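Local atomic coordinates of putative periplasmic protein (Wolinella succinogenes, PDB entry 3KN3), a protein that probably acts as the periplasmic substrate-binding component of an ABC-type transporter, possibly for tungstate, and has been seen to bind glutathione. Residues Thr32-Lys37 / Ala221-Asp226; Met101-Ala106 / Asn197-Phe202; Ala151-Gly154 / Asn160-Glu163; Gln153-Thr158 / Gly167-Asp172; Ile205-Pro210 / Ala216-Ala221. All blocks are in the same frame, centred on the assembly; numbering follows the deposited sequence.

Contact 1. Residues Thr32-Lys37 / Ala221-Asp226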
# COMPACT_ATOMS: atom_id res chain seq x y z
N THR A 32 18.51 -0.70 18.83
CA THR A 32 18.78 0.72 18.88
C THR A 32 18.51 1.36 20.23
O THR A 32 19.06 2.41 20.55
CB THR A 32 17.96 1.39 17.75
OG1 THR A 32 18.81 2.22 16.96
CG2 THR A 32 16.80 2.19 18.29
N GLY A 33 17.68 0.71 21.04
CA GLY A 33 17.23 1.26 22.32
C GLY A 33 16.17 2.35 22.22
O GLY A 33 15.73 2.88 23.23
N VAL A 34 15.74 2.70 21.00
CA VAL A 34 14.75 3.76 20.82
C VAL A 34 13.32 3.22 20.71
O VAL A 34 13.06 2.26 19.99
CB VAL A 34 15.02 4.57 19.55
CG1 VAL A 34 13.85 5.53 19.26
CG2 VAL A 34 16.36 5.31 19.63
N ASP A 35 12.40 3.86 21.43
CA ASP A 35 10.97 3.55 21.31
C ASP A 35 10.25 4.38 20.25
O ASP A 35 10.23 5.61 20.29
CB ASP A 35 10.26 3.74 22.65
CG ASP A 35 10.54 2.62 23.62
OD1 ASP A 35 10.61 1.45 23.18
OD2 ASP A 35 10.68 2.90 24.83
N LEU A 36 9.63 3.68 19.31
CA LEU A 36 8.74 4.28 18.33
C LEU A 36 7.38 4.62 18.94
O LEU A 36 6.70 3.76 19.50
CB LEU A 36 8.54 3.29 17.18
CG LEU A 36 8.54 3.89 15.78
CD1 LEU A 36 9.81 4.71 15.60
CD2 LEU A 36 8.43 2.78 14.74
N LYS A 37 6.99 5.88 18.84
CA LYS A 37 5.69 6.30 19.34
C LYS A 37 4.93 6.94 18.17
O LYS A 37 5.42 7.88 17.53
CB LYS A 37 5.84 7.29 20.51
CG LYS A 37 6.42 6.70 21.80
CD LYS A 37 5.44 5.76 22.52
CE LYS A 37 4.14 6.46 23.00
NZ LYS A 37 4.24 7.01 24.40
N ALA A 221 15.29 10.92 13.56
CA ALA A 221 14.63 10.60 12.30
C ALA A 221 15.58 9.94 11.31
O ALA A 221 15.27 8.89 10.72
CB ALA A 221 13.99 11.86 11.70
N LYS A 222 16.75 10.55 11.11
CA LYS A 222 17.72 10.01 10.17
C LYS A 222 18.22 8.62 10.61
O LYS A 222 18.44 7.72 9.79
CB LYS A 222 18.88 10.99 9.99
CG LYS A 222 20.06 10.45 9.23
CD LYS A 222 19.91 10.57 7.73
CE LYS A 222 21.16 10.03 7.02
NZ LYS A 222 22.43 10.30 7.80
N GLN A 223 18.36 8.42 11.91
CA GLN A 223 18.79 7.13 12.42
C GLN A 223 17.78 6.03 12.07
O GLN A 223 18.14 4.96 11.58
CB GLN A 223 19.00 7.18 13.92
CG GLN A 223 19.48 5.88 14.53
CD GLN A 223 19.52 5.94 16.05
OE1 GLN A 223 20.23 6.76 16.63
NE2 GLN A 223 18.73 5.07 16.70
N PHE A 224 16.51 6.31 12.30
CA PHE A 224 15.47 5.35 11.99
C PHE A 224 15.43 5.05 10.50
O PHE A 224 15.28 3.90 10.09
CB PHE A 224 14.13 5.89 12.43
CG PHE A 224 12.99 5.00 12.10
CD1 PHE A 224 12.90 3.75 12.68
CD2 PHE A 224 12.01 5.40 11.22
CE1 PHE A 224 11.85 2.91 12.39
CE2 PHE A 224 10.95 4.58 10.93
CZ PHE A 224 10.87 3.33 11.51
N ILE A 225 15.55 6.09 9.69
CA ILE A 225 15.53 5.91 8.24
C ILE A 225 16.73 5.09 7.77
O ILE A 225 16.59 4.22 6.92
CB ILE A 225 15.47 7.28 7.52
CG1 ILE A 225 14.06 7.87 7.60
CG2 ILE A 225 15.91 7.16 6.07
CD1 ILE A 225 13.99 9.29 7.09
N ASP A 226 17.90 5.36 8.33
CA ASP A 226 19.09 4.60 7.94
C ASP A 226 18.92 3.13 8.33
O ASP A 226 19.30 2.22 7.60
CB ASP A 226 20.35 5.19 8.59
CG ASP A 226 20.72 6.56 8.04
OD1 ASP A 226 20.17 6.97 6.99
OD2 ASP A 226 21.58 7.24 8.65

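Contact 2. Residues Met101-Ala106 / Asn197-Phe202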
# COMPACT_ATOMS: atom_id res chain seq x y z
N MSE A 101 2.19 -15.05 -17.23
CA MSE A 101 1.99 -13.71 -17.79
C MSE A 101 2.34 -12.55 -16.86
O MSE A 101 2.28 -12.66 -15.64
CB MSE A 101 0.57 -13.57 -18.29
CG MSE A 101 0.27 -14.44 -19.49
SE MSE A 101 -1.55 -14.05 -20.10
CE MSE A 101 -1.86 -15.63 -21.21
N SER A 102 2.75 -11.45 -17.46
CA SER A 102 2.87 -10.20 -16.73
C SER A 102 1.45 -9.63 -16.48
O SER A 102 0.48 -10.09 -17.07
CB SER A 102 3.68 -9.21 -17.56
OG SER A 102 2.98 -8.89 -18.76
N VAL A 103 1.35 -8.61 -15.63
CA VAL A 103 0.07 -7.94 -15.40
C VAL A 103 -0.38 -7.26 -16.67
O VAL A 103 -1.56 -7.28 -17.02
CB VAL A 103 0.14 -6.89 -14.28
CG1 VAL A 103 -1.20 -6.23 -14.11
CG2 VAL A 103 0.54 -7.54 -13.00
N ALA A 104 0.56 -6.65 -17.37
CA ALA A 104 0.19 -5.99 -18.61
C ALA A 104 -0.43 -7.00 -19.59
O ALA A 104 -1.46 -6.71 -20.20
CB ALA A 104 1.36 -5.26 -19.20
N GLU A 105 0.18 -8.18 -19.72
CA GLU A 105 -0.32 -9.20 -20.66
C GLU A 105 -1.69 -9.71 -20.24
O GLU A 105 -2.56 -9.92 -21.08
CB GLU A 105 0.65 -10.38 -20.80
CG GLU A 105 1.94 -10.04 -21.56
CD GLU A 105 3.01 -11.15 -21.48
OE1 GLU A 105 3.14 -11.83 -20.44
OE2 GLU A 105 3.72 -11.33 -22.48
N ALA A 106 -1.86 -9.92 -18.94
CA ALA A 106 -3.13 -10.38 -18.40
C ALA A 106 -4.24 -9.33 -18.60
O ALA A 106 -5.33 -9.67 -19.04
CB ALA A 106 -2.99 -10.71 -16.94
N ASN A 197 6.34 -6.30 -10.69
CA ASN A 197 6.80 -5.11 -9.98
C ASN A 197 5.76 -4.01 -9.87
O ASN A 197 5.73 -3.26 -8.90
CB ASN A 197 8.07 -4.53 -10.61
CG ASN A 197 9.33 -4.93 -9.87
OD1 ASN A 197 9.29 -5.75 -8.95
ND2 ASN A 197 10.46 -4.38 -10.28
N THR A 198 4.91 -3.88 -10.87
CA THR A 198 3.89 -2.84 -10.82
C THR A 198 2.80 -3.10 -9.76
O THR A 198 1.98 -2.23 -9.47
CB THR A 198 3.31 -2.59 -12.22
OG1 THR A 198 2.56 -1.37 -12.22
CG2 THR A 198 2.41 -3.74 -12.65
N LEU A 199 2.80 -4.30 -9.18
CA LEU A 199 1.85 -4.65 -8.12
C LEU A 199 2.41 -4.44 -6.70
O LEU A 199 1.74 -4.72 -5.70
CB LEU A 199 1.38 -6.10 -8.28
CG LEU A 199 0.47 -6.30 -9.51
CD1 LEU A 199 0.09 -7.76 -9.68
CD2 LEU A 199 -0.77 -5.40 -9.42
N LYS A 200 3.63 -3.95 -6.61
CA LYS A 200 4.25 -3.77 -5.32
C LYS A 200 3.67 -2.57 -4.57
O LYS A 200 3.29 -1.56 -5.17
CB LYS A 200 5.78 -3.71 -5.44
CG LYS A 200 6.45 -5.02 -5.02
CD LYS A 200 7.26 -5.67 -6.12
CE LYS A 200 8.72 -5.22 -6.07
NZ LYS A 200 9.71 -6.31 -6.38
N ASN A 201 3.57 -2.71 -3.26
CA ASN A 201 2.96 -1.72 -2.38
C ASN A 201 3.99 -1.03 -1.49
O ASN A 201 4.76 -1.69 -0.80
CB ASN A 201 1.92 -2.40 -1.49
CG ASN A 201 0.92 -1.41 -0.88
OD1 ASN A 201 0.84 -0.25 -1.30
ND2 ASN A 201 0.15 -1.88 0.10
N PHE A 202 4.00 0.30 -1.50
CA PHE A 202 4.96 1.03 -0.68
C PHE A 202 4.33 2.04 0.27
O PHE A 202 3.41 2.78 -0.10
CB PHE A 202 5.97 1.77 -1.55
CG PHE A 202 6.72 0.88 -2.47
CD1 PHE A 202 7.94 0.33 -2.09
CD2 PHE A 202 6.23 0.60 -3.73
CE1 PHE A 202 8.64 -0.48 -2.94
CE2 PHE A 202 6.94 -0.22 -4.59
CZ PHE A 202 8.14 -0.76 -4.19

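Contact 3. Residues Ala151-Gly154 / Asn160-Glu163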
# COMPACT_ATOMS: atom_id res chain seq x y z
N ALA A 151 -17.67 -0.55 -8.42
CA ALA A 151 -18.53 -0.87 -7.29
C ALA A 151 -18.84 0.32 -6.37
O ALA A 151 -19.96 0.46 -5.87
CB ALA A 151 -17.92 -1.99 -6.47
N GLY A 152 -17.85 1.17 -6.13
CA GLY A 152 -17.97 2.23 -5.14
C GLY A 152 -18.22 1.60 -3.77
O GLY A 152 -19.24 1.86 -3.13
N GLN A 153 -17.29 0.76 -3.34
CA GLN A 153 -17.45 0.01 -2.10
C GLN A 153 -16.11 -0.22 -1.46
O GLN A 153 -15.06 -0.09 -2.11
CB GLN A 153 -18.09 -1.35 -2.37
CG GLN A 153 -19.48 -1.34 -2.96
CD GLN A 153 -20.56 -1.40 -1.90
OE1 GLN A 153 -20.50 -0.68 -0.91
NE2 GLN A 153 -21.55 -2.26 -2.11
N GLY A 154 -16.14 -0.58 -0.18
CA GLY A 154 -14.95 -0.99 0.54
C GLY A 154 -14.35 -2.22 -0.12
O GLY A 154 -15.05 -2.95 -0.82
N ASN A 160 -16.60 -9.38 -2.88
CA ASN A 160 -17.82 -10.17 -2.96
C ASN A 160 -18.58 -9.95 -4.27
O ASN A 160 -19.15 -10.88 -4.83
CB ASN A 160 -18.72 -9.93 -1.74
CG ASN A 160 -18.14 -10.54 -0.47
OD1 ASN A 160 -17.62 -11.67 -0.49
ND2 ASN A 160 -18.22 -9.80 0.63
N ILE A 161 -18.57 -8.72 -4.75
CA ILE A 161 -19.19 -8.43 -6.03
C ILE A 161 -18.46 -9.18 -7.13
O ILE A 161 -19.11 -9.78 -7.99
CB ILE A 161 -19.20 -6.94 -6.32
CG1 ILE A 161 -20.22 -6.23 -5.42
CG2 ILE A 161 -19.52 -6.68 -7.76
CD1 ILE A 161 -20.01 -4.73 -5.34
N ALA A 162 -17.12 -9.16 -7.12
CA ALA A 162 -16.35 -9.87 -8.15
C ALA A 162 -16.69 -11.35 -8.13
O ALA A 162 -16.84 -11.98 -9.17
CB ALA A 162 -14.81 -9.66 -7.99
N GLU A 163 -16.80 -11.91 -6.93
CA GLU A 163 -17.13 -13.31 -6.77
C GLU A 163 -18.55 -13.56 -7.30
O GLU A 163 -18.81 -14.53 -8.01
CB GLU A 163 -17.00 -13.71 -5.30
CG GLU A 163 -16.99 -15.20 -5.02
CD GLU A 163 -18.38 -15.84 -5.02
OE1 GLU A 163 -19.35 -15.21 -4.51
OE2 GLU A 163 -18.50 -16.98 -5.52

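Contact 4. Residues Gln153-Thr158 / Gly167-Asp172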
# COMPACT_ATOMS: atom_id res chain seq x y z
N GLN A 153 -17.29 0.76 -3.34
CA GLN A 153 -17.45 0.01 -2.10
C GLN A 153 -16.11 -0.22 -1.46
O GLN A 153 -15.06 -0.09 -2.11
CB GLN A 153 -18.09 -1.35 -2.37
CG GLN A 153 -19.48 -1.34 -2.96
CD GLN A 153 -20.56 -1.40 -1.90
OE1 GLN A 153 -20.50 -0.68 -0.91
NE2 GLN A 153 -21.55 -2.26 -2.11
N GLY A 154 -16.14 -0.58 -0.18
CA GLY A 154 -14.95 -0.99 0.54
C GLY A 154 -14.35 -2.22 -0.12
O GLY A 154 -15.05 -2.95 -0.82
N MSE A 155 -13.07 -2.44 0.10
CA MSE A 155 -12.37 -3.59 -0.48
C MSE A 155 -13.18 -4.90 -0.38
O MSE A 155 -13.42 -5.59 -1.39
CB MSE A 155 -11.00 -3.77 0.18
CG MSE A 155 -10.10 -4.79 -0.49
SE MSE A 155 -9.53 -4.19 -2.27
CE MSE A 155 -10.86 -5.12 -3.36
N LEU A 156 -13.62 -5.23 0.83
CA LEU A 156 -14.24 -6.51 1.06
C LEU A 156 -15.56 -6.68 0.30
O LEU A 156 -15.89 -7.78 -0.16
CB LEU A 156 -14.43 -6.75 2.56
CG LEU A 156 -13.74 -8.05 3.00
CD1 LEU A 156 -13.49 -8.05 4.49
CD2 LEU A 156 -14.56 -9.26 2.57
N ALA A 157 -16.31 -5.59 0.18
CA ALA A 157 -17.57 -5.64 -0.56
C ALA A 157 -17.34 -5.85 -2.05
O ALA A 157 -18.10 -6.56 -2.72
CB ALA A 157 -18.39 -4.37 -0.32
N THR A 158 -16.28 -5.23 -2.58
CA THR A 158 -15.99 -5.35 -4.01
C THR A 158 -15.40 -6.72 -4.36
O THR A 158 -15.55 -7.20 -5.47
CB THR A 158 -15.13 -4.18 -4.58
OG1 THR A 158 -13.81 -4.63 -4.86
CG2 THR A 158 -15.06 -3.02 -3.64
N GLY A 167 -16.17 -12.78 -11.87
CA GLY A 167 -15.13 -11.98 -12.47
C GLY A 167 -13.93 -11.76 -11.56
O GLY A 167 -13.72 -12.50 -10.60
N LEU A 168 -13.15 -10.73 -11.88
CA LEU A 168 -11.85 -10.51 -11.25
C LEU A 168 -11.78 -9.21 -10.49
O LEU A 168 -12.56 -8.28 -10.75
CB LEU A 168 -10.76 -10.47 -12.33
CG LEU A 168 -10.64 -11.67 -13.25
CD1 LEU A 168 -9.64 -11.40 -14.35
CD2 LEU A 168 -10.24 -12.87 -12.41
N THR A 169 -10.83 -9.12 -9.57
CA THR A 169 -10.53 -7.83 -8.96
C THR A 169 -9.09 -7.71 -8.42
O THR A 169 -8.36 -8.70 -8.31
CB THR A 169 -11.55 -7.46 -7.85
OG1 THR A 169 -11.44 -6.07 -7.54
CG2 THR A 169 -11.30 -8.29 -6.59
N LEU A 170 -8.72 -6.49 -8.07
CA LEU A 170 -7.41 -6.21 -7.50
C LEU A 170 -7.52 -5.83 -6.03
O LEU A 170 -8.24 -4.90 -5.66
CB LEU A 170 -6.75 -5.08 -8.28
CG LEU A 170 -5.39 -4.61 -7.77
CD1 LEU A 170 -4.54 -4.14 -8.95
CD2 LEU A 170 -5.55 -3.53 -6.71
N THR A 171 -6.80 -6.55 -5.18
CA THR A 171 -6.87 -6.28 -3.75
C THR A 171 -5.50 -6.39 -3.11
O THR A 171 -4.62 -7.08 -3.61
CB THR A 171 -7.82 -7.24 -3.02
OG1 THR A 171 -7.79 -6.96 -1.62
CG2 THR A 171 -7.38 -8.68 -3.25
N ASP A 172 -5.31 -5.68 -2.00
CA ASP A 172 -4.11 -5.86 -1.22
C ASP A 172 -4.15 -7.27 -0.62
O ASP A 172 -5.22 -7.84 -0.41
CB ASP A 172 -4.05 -4.81 -0.11
CG ASP A 172 -5.18 -4.95 0.87
OD1 ASP A 172 -6.28 -4.39 0.61
OD2 ASP A 172 -4.98 -5.65 1.88

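Contact 5. Residues Ile205-Pro210 / Ala216-Ala221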
# COMPACT_ATOMS: atom_id res chain seq x y z
N ILE A 205 8.29 6.78 4.48
CA ILE A 205 8.72 7.50 5.66
C ILE A 205 9.39 8.76 5.18
O ILE A 205 10.20 8.71 4.26
CB ILE A 205 9.75 6.71 6.48
CG1 ILE A 205 9.20 5.35 6.85
CG2 ILE A 205 10.13 7.45 7.76
CD1 ILE A 205 10.23 4.45 7.45
N MSE A 206 9.05 9.89 5.77
CA MSE A 206 9.78 11.12 5.52
C MSE A 206 10.11 11.79 6.85
O MSE A 206 9.31 11.75 7.79
CB MSE A 206 8.97 12.09 4.66
CG MSE A 206 8.71 11.59 3.25
SE MSE A 206 7.32 12.62 2.34
CE MSE A 206 7.49 11.92 0.55
N ALA A 207 11.27 12.41 6.90
CA ALA A 207 11.68 13.16 8.07
C ALA A 207 11.10 14.55 8.01
O ALA A 207 10.94 15.14 6.94
CB ALA A 207 13.19 13.24 8.17
N VAL A 208 10.78 15.07 9.18
CA VAL A 208 10.35 16.44 9.27
C VAL A 208 11.56 17.33 8.99
O VAL A 208 12.63 17.14 9.56
CB VAL A 208 9.68 16.70 10.66
CG1 VAL A 208 9.80 18.15 11.08
CG2 VAL A 208 8.23 16.27 10.61
N ASN A 209 11.39 18.28 8.09
CA ASN A 209 12.47 19.19 7.72
C ASN A 209 13.00 20.01 8.89
O ASN A 209 12.30 20.87 9.41
CB ASN A 209 12.00 20.13 6.63
CG ASN A 209 13.14 20.91 6.01
OD1 ASN A 209 14.27 20.85 6.49
ND2 ASN A 209 12.85 21.63 4.93
N PRO A 210 14.25 19.76 9.29
CA PRO A 210 14.80 20.45 10.48
C PRO A 210 14.95 21.95 10.22
O PRO A 210 14.97 22.74 11.17
CB PRO A 210 16.20 19.81 10.65
CG PRO A 210 16.38 18.84 9.47
CD PRO A 210 15.30 19.11 8.48
N ALA A 216 12.57 19.54 16.05
CA ALA A 216 12.34 18.16 15.68
C ALA A 216 13.63 17.37 15.93
O ALA A 216 14.72 17.88 15.75
CB ALA A 216 11.92 18.06 14.23
N ASP A 217 13.49 16.13 16.37
CA ASP A 217 14.64 15.27 16.54
C ASP A 217 15.05 14.71 15.17
O ASP A 217 14.71 13.58 14.82
CB ASP A 217 14.32 14.15 17.55
CG ASP A 217 15.51 13.28 17.87
OD1 ASP A 217 16.59 13.55 17.29
OD2 ASP A 217 15.39 12.34 18.68
N TYR A 218 15.76 15.50 14.39
CA TYR A 218 16.11 15.07 13.04
C TYR A 218 17.16 13.96 13.09
O TYR A 218 17.18 13.07 12.23
CB TYR A 218 16.61 16.22 12.19
CG TYR A 218 17.17 15.75 10.86
CD1 TYR A 218 16.34 15.16 9.91
CD2 TYR A 218 18.52 15.88 10.57
CE1 TYR A 218 16.86 14.71 8.70
CE2 TYR A 218 19.04 15.44 9.36
CZ TYR A 218 18.22 14.86 8.43
OH TYR A 218 18.75 14.42 7.24
N LYS A 219 18.02 14.01 14.11
CA LYS A 219 18.96 12.93 14.35
C LYS A 219 18.22 11.61 14.51
O LYS A 219 18.51 10.64 13.80
CB LYS A 219 19.82 13.23 15.57
CG LYS A 219 20.95 14.18 15.23
CD LYS A 219 21.82 14.51 16.43
CE LYS A 219 22.99 15.42 16.02
NZ LYS A 219 23.86 15.68 17.19
N GLY A 220 17.25 11.59 15.42
CA GLY A 220 16.44 10.42 15.64
C GLY A 220 15.77 9.96 14.35
O GLY A 220 15.71 8.77 14.07
N ALA A 221 15.29 10.92 13.56
CA ALA A 221 14.63 10.60 12.30
C ALA A 221 15.58 9.94 11.31
O ALA A 221 15.27 8.89 10.72
CB ALA A 221 13.99 11.86 11.70

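Contact 1. Residues Thr32-Lys37 / Ala221-Asp226
Both side chains that leave helix 218-229 toward residues Thr32-Lys37 have CG anti to the backbone N: chi1 is -178° in Gln223 and 178° in Phe224. Gln223 stays extended beyond CG, and this carries its amide to the turn that precedes the strand. There NE2 of Gln223 comes within 2.9 Å of OG1 of Thr32, the two side chains arriving from opposite directions. Val34 borders the same amide through its CG2 branch, which lies beside its own backbone N and stands 3.8 Å from NE2 of Gln223. NE2 also makes a weak hydrogen bond to the hydroxyl of Tyr28. Deeper in, Leu36 and Phe224 form the apolar half of the contact and cross at about a right angle. Here CD2 of Leu36 touches the far end of the ring, 4.1 Å from CZ of Phe224. The other methyl, CD1 of Leu36, stands 4.2 Å above the plane of the Phe224 ring, displaced toward its rim, so both branches of the leucine are applied to the phenyl group. On the helix, Lys222 NZ and Asp226 OD2 form a salt bridge at 3.3 Å whose hydrogen bond is weak. Gly33, with a phi of 76°, turns the chain from helix 20-32 into strand 35-41. In this lobe of the periplasmic binding protein fold the ring of Phe224 meets Tyr28 edge-to-face, while Leu7 of strand 6-12 and Ile205 of strand 202-208 also touch it; helices 20-32 and 218-229 thus meet beside the sheet that holds all three strands.

Contact 2. Residues Met101-Ala106 / Asn197-Phe202
Val103 and Leu199 supply the closest apolar contact, CG2 of Val103 lying 3.4 Å from CD1 of Leu199. The same methyl is 3.7 Å from CG of Leu199, so the valine methyl rests against the CG-CD1 arm of the leucine, and the two side chains cross obliquely. With chi1 of Val103 at 180°, CG2 is the branch beside its own backbone N, and it leans to the leucine from the first turn of helix 103-113. A looser approach adds Thr198, whose CG2 is 4.2 Å from CB of Val103. Leu193 of strand 190-193 packs on Val103 and Leu199, which Val133 and Ile88 respectively also cover. Residues Asn197-Phe202 lead out of the sheet containing strand 190-193 and into strand 202-208 of the other sheet, as an interlobe connection of the periplasmic binding protein fold does; its backbone bonds join Leu199 to Phe86 and Asn201 to Tyr83. Among the polar interactions, Ser102 and Glu105 make a capping box. Glu105 N donates to Ser102 OG at 3.0 Å and 158°, and Ser102 N returns a bond to OE1 of Glu105 at 3.0 Å and a straighter 168°. Asp196 couples the two segments indirectly: OD2 accepts from Val103 N, and OD1 weakly from Thr198 N. Within the connection, Lys200 NZ donates to OD1 of Asn197 at 2.7 Å, and Asn201, a residue of the glutathione site, accepts from NE2 of His61 through its OD1.

Contact 3. Residues Ala151-Gly154 / Asn160-Glu163
Ile161 reaches back from helix 155-164 to Ala151 and Gln153 in the turn that feeds this helix, closing the strand-to-helix half of a beta-alpha-beta crossover from strand 148-150 to strand 168-172. Its CB is a spacer, about 5.1 Å from CB of Ala151. At the branch, CG2 of Ile161 makes no close approach to the turn, and the longer arm does the reaching. CG1 lies anti to the carbonyl carbon, chi1 -72°, and even there it is still 4.9 Å from CB of Ala151. Only the terminal methyl closes the gap: CD1 of Ile161 meets CB of Ala151 at 3.6 Å. Val118 of the neighbouring strand 117-119 packs on both partners of that pair. Between Ala151 and Gln153, Gly152 takes a positive phi of 61° and redirects the backbone, which bends on toward Gly154, the N-cap residue of the helix. Gln153 crosses the isoleucine at about a right angle, and its carbonyl O accepts a hydrogen bond from NE of Arg120, a residue of the glutathione site. The bend at chi2 only turns the glutamine's amide; it is chi1, -62°, that sets CG of Gln153 at 4.2 Å from CD1 of Ile161.

Contact 4. Residues Gln153-Thr158 / Gly167-Asp172
Met155, modelled as selenomethionine, lies across Thr171 at about a right angle and has the largest share of the buried surface. CG of Met155 is anti to its backbone N (chi1 -171°), which sends the chain toward the strand; the bends at the next two torsions then fold the end along it. SE consequently lies 3.3 Å from OG1 of Thr171, and the terminal CE comes 3.7 Å from CB of the same threonine. CE also reaches the backbone, 3.5 Å from O of Leu170. Past Asp172 the methionine slides in the opposite direction, with CG at 4.0 Å from OD1, an oxygen hydrogen-bonded to OG1 of Thr175. The Thr171 hydroxyl is held in place because OG1 donates to O of Asp172 at 3.0 Å, in the carbonyl plane and on a lone pair (C=O...donor angle 123°). A valine in place of Thr171 is likely to leave O of Asp172 without its side-chain donor and SE of Met155 without the hydroxyl beside it. One turn on, Thr158 and Thr169 again cross at about a right angle, their OG1 atoms 3.9 Å apart, while Thr169 OG1 hydrogen-bonds to O of Val118. The helix thus covers the strand that follows it, as in a beta-alpha-beta unit, and Met155 also touches Arg120 and Thr126 of the glutathione site, placing the N-terminal end of this helix beside it.

Contact 5. Residues Ile205-Pro210 / Ala216-Ala221
A strand-to-helix connection brings Pro210, just after strand 202-208, onto Tyr218 in the first turn of helix 218-229. CG of Tyr218 lies anti to the backbone N (chi1 172°), swinging the ring toward Pro210 and Ala207. Pro210 CG sits over one ring face in a CH-pi contact, 3.8 Å from the centroid of Tyr218 and 23° off the normal. Its offset toward the rim makes CG of Tyr218 the nearest ring atom, at 3.5 Å. Ala207 meets the same ring differently: its CB lies in plane at the edge, 4.0 Å from CE1 of Tyr218, and is also 3.9 Å from CB of Ala221 one turn later. A third patch pairs CG1 of Val208 with CB of Ala216 at 3.8 Å. The tyrosine's far end is fixed too, since OH of Tyr218 hydrogen-bonds to OD1 of Asp77. Putting an alanine at Tyr218 would probably leave Pro210 without the face it covers, open a gap beside Ala207 and deprive Asp77 of its hydroxyl partner. Asp217 is the N-cap: its OD1 accepts from Gly220 N at 2.8 Å and 163°, the donor lying above the carboxylate plane. Cys213, between the segments, is disulfide-bonded to Cys53. Around the contact, Ile76 of strand 75-76 touches Ala207, Pro210 and Tyr218, and Ala207 on Ala221 sets the helix against strand 202-208; backbone bonds from Ala207 to Ile76 and Val208 to Asp56 fix that strand in its sheet.

Overall arrangement
From the N terminus, the chain opens contact 1 at residues 32-37 and closes it 184 residues on, at helix 218-229; the other four contacts nest inside that loop. Contact 2 opens at 101-106 and closes at 197-202, enclosing contacts 3 and 4, which both start near Gln153 and Gly154 and lie about 5 Å apart between centres. Contact 5 follows contact 2 in series and shares Ala221 with contact 1. Contacts 2, 3 and 4 thus organise one lobe, where CD2 of Leu199 packs on CD1 of Leu170 at 4.0 Å, whereas contacts 1 and 5 tie helix 218-229 to the other. Centres of contacts 1 and 3 are about 39 Å apart.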